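Local structure of putative enoyl-CoA hydratase (Streptomyces coelicolor A3, 3G64) at residues 115-120 against 135-140. The protein belongs to the enoyl-CoA hydratase/isomerase family and probably acts on acyl-CoA thioesters, as its crotonase relatives do. Sequence-based numbering, arbitrary orientation.
Sequences PVIAAL and ADFRVA
Pro115 CB and Val116 O lie at the edge of the Phe137 ring, near its plane, with Pro115 CB 4.2 Å from CE2, while Ile117 CG1 comes obliquely to CD2; Leu181 of a second subunit also packs on this side chain. The carboxylate of Asp136 offers OD2, through its anti lone pair, to Val116 N at 2.7 Å. Strands 116-120 and 137-140 are parallel neighbours in the central sheet of the crotonase fold, linked by strand 123-125 and helix 127-134. With CG anti to its own carbonyl carbon (chi1 -56°), Asp136 takes this N-H ahead of the first strand-to-strand bond, and salt bridges to Lys228 through OD2 and Arg110 through OD1 would favour its charged form. With an alanine here, Val116 N is likely to lose this acceptor, and Lys228 and Arg110 their carboxylate. Val116 O accepts Phe137 N at 3.1 Å, in the carbonyl plane, plus a weak bond from Asp136 N. On the face of Ile117, Phe137 and Val139, Ile117 CG2 lies beside Val139 CG2 at 3.9 Å, and helix 205-217 packs over Ile117 and Phe137. On the other face Leu120 CD1 runs alongside the CB and CG of Arg138, whose chain bends at chi3 (-64°) and turns the guanidinium back to its own segment, where NH2 bonds Ala135 O at 2.8 Å from above the carbonyl plane; NH2 also bonds Ala132 O, and NE bonds Leu195 O. Ala118 N meets Phe137 O, Ala118 O takes Val139 N, and Leu120 N closes the pairing on Val139 O at 2.8 Å, almost straight at 177°.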
loop_
_atom_site.group_PDB
_atom_site.type_symbol
_atom_site.label_atom_id
_atom_site.label_comp_id
_atom_site.label_asym_id
_atom_site.label_seq_id
_atom_site.Cartn_x
_atom_site.Cartn_y
_atom_site.Cartn_z
ATOM N N PRO A 115 -11.365 2.368 -18.590
ATOM C CA PRO A 115 -11.318 3.172 -17.370
ATOM C C PRO A 115 -12.717 3.604 -16.928
ATOM O O PRO A 115 -13.589 3.951 -17.745
ATOM C CB PRO A 115 -10.507 4.433 -17.773
ATOM C CG PRO A 115 -10.250 4.322 -19.234
ATOM C CD PRO A 115 -10.782 3.036 -19.768
ATOM N N VAL A 116 -12.910 3.586 -15.619
ATOM C CA VAL A 116 -14.157 4.025 -15.027
ATOM C C VAL A 116 -13.857 5.264 -14.205
ATOM O O VAL A 116 -12.879 5.287 -13.443
ATOM C CB VAL A 116 -14.750 2.896 -14.144
ATOM C CG1 VAL A 116 -15.952 3.407 -13.332
ATOM C CG2 VAL A 116 -15.128 1.703 -15.029
ATOM N N ILE A 117 -14.677 6.299 -14.377
ATOM C CA ILE A 117 -14.472 7.573 -13.703
ATOM C C ILE A 117 -15.709 7.902 -12.849
ATOM O O ILE A 117 -16.833 7.920 -13.355
ATOM C CB ILE A 117 -14.275 8.685 -14.771
ATOM C CG1 ILE A 117 -13.068 8.335 -15.649
ATOM C CG2 ILE A 117 -14.198 10.086 -14.126
ATOM C CD1 ILE A 117 -13.242 8.752 -17.076
ATOM N N ALA A 118 -15.513 8.138 -11.556
ATOM C CA ALA A 118 -16.632 8.553 -10.696
ATOM C C ALA A 118 -16.673 10.069 -10.568
ATOM O O ALA A 118 -15.671 10.703 -10.188
ATOM C CB ALA A 118 -16.537 7.893 -9.312
ATOM N N ALA A 119 -17.819 10.649 -10.920
ATOM C CA ALA A 119 -18.003 12.101 -10.871
ATOM C C ALA A 119 -18.645 12.414 -9.527
ATOM O O ALA A 119 -19.847 12.180 -9.345
ATOM C CB ALA A 119 -18.932 12.558 -12.029
ATOM N N LEU A 120 -17.859 12.912 -8.576
ATOM C CA LEU A 120 -18.316 12.982 -7.182
ATOM C C LEU A 120 -18.669 14.388 -6.704
ATOM O O LEU A 120 -17.990 15.359 -7.044
ATOM C CB LEU A 120 -17.248 12.423 -6.237
ATOM C CG LEU A 120 -16.735 10.989 -6.483
ATOM C CD1 LEU A 120 -15.648 10.698 -5.478
ATOM C CD2 LEU A 120 -17.885 10.016 -6.315
ATOM N N ALA A 135 -13.608 2.761 -8.746
ATOM C CA ALA A 135 -13.350 3.473 -10.000
ATOM C C ALA A 135 -11.856 3.699 -10.184
ATOM O O ALA A 135 -11.082 3.765 -9.205
ATOM C CB ALA A 135 -14.110 4.854 -10.001
ATOM N N ASP A 136 -11.431 3.795 -11.433
ATOM C CA ASP A 136 -10.043 4.101 -11.703
ATOM C C ASP A 136 -9.725 5.547 -11.343
ATOM O O ASP A 136 -8.606 5.847 -10.859
ATOM C CB ASP A 136 -9.747 3.798 -13.171
ATOM C CG ASP A 136 -10.092 2.342 -13.510
ATOM O OD1 ASP A 136 -9.347 1.452 -13.042
ATOM O OD2 ASP A 136 -11.128 2.089 -14.169
ATOM N N PHE A 137 -10.706 6.436 -11.560
ATOM C CA PHE A 137 -10.535 7.868 -11.284
ATOM C C PHE A 137 -11.699 8.383 -10.446
ATOM O O PHE A 137 -12.856 8.018 -10.694
ATOM C CB PHE A 137 -10.436 8.710 -12.577
ATOM C CG PHE A 137 -9.268 8.363 -13.466
ATOM C CD1 PHE A 137 -8.087 9.095 -13.406
ATOM C CD2 PHE A 137 -9.359 7.320 -14.370
ATOM C CE1 PHE A 137 -7.012 8.782 -14.232
ATOM C CE2 PHE A 137 -8.277 6.981 -15.206
ATOM C CZ PHE A 137 -7.106 7.716 -15.131
ATOM N N ARG A 138 -11.382 9.225 -9.455
ATOM C CA ARG A 138 -12.385 9.972 -8.693
ATOM C C ARG A 138 -12.196 11.484 -8.948
ATOM O O ARG A 138 -11.223 12.107 -8.498
ATOM C CB ARG A 138 -12.308 9.655 -7.195
ATOM C CG ARG A 138 -12.880 8.242 -6.808
ATOM C CD ARG A 138 -12.240 7.679 -5.523
ATOM N NE ARG A 138 -10.820 7.456 -5.760
ATOM C CZ ARG A 138 -10.328 6.455 -6.496
ATOM N NH1 ARG A 138 -9.022 6.373 -6.703
ATOM N NH2 ARG A 138 -11.130 5.531 -7.027
ATOM N N VAL A 139 -13.127 12.051 -9.699
ATOM C CA VAL A 139 -13.132 13.488 -10.018
ATOM C C VAL A 139 -14.179 14.143 -9.121
ATOM O O VAL A 139 -15.370 13.891 -9.258
ATOM C CB VAL A 139 -13.436 13.680 -11.512
ATOM C CG1 VAL A 139 -13.606 15.144 -11.867
ATOM C CG2 VAL A 139 -12.315 13.010 -12.361
ATOM N N ALA A 140 -13.725 14.967 -8.184
ATOM C CA ALA A 140 -14.539 15.362 -7.050
ATOM C C ALA A 140 -14.574 16.865 -6.903
ATOM O O ALA A 140 -13.526 17.517 -7.032
ATOM C CB ALA A 140 -13.948 14.760 -5.772
#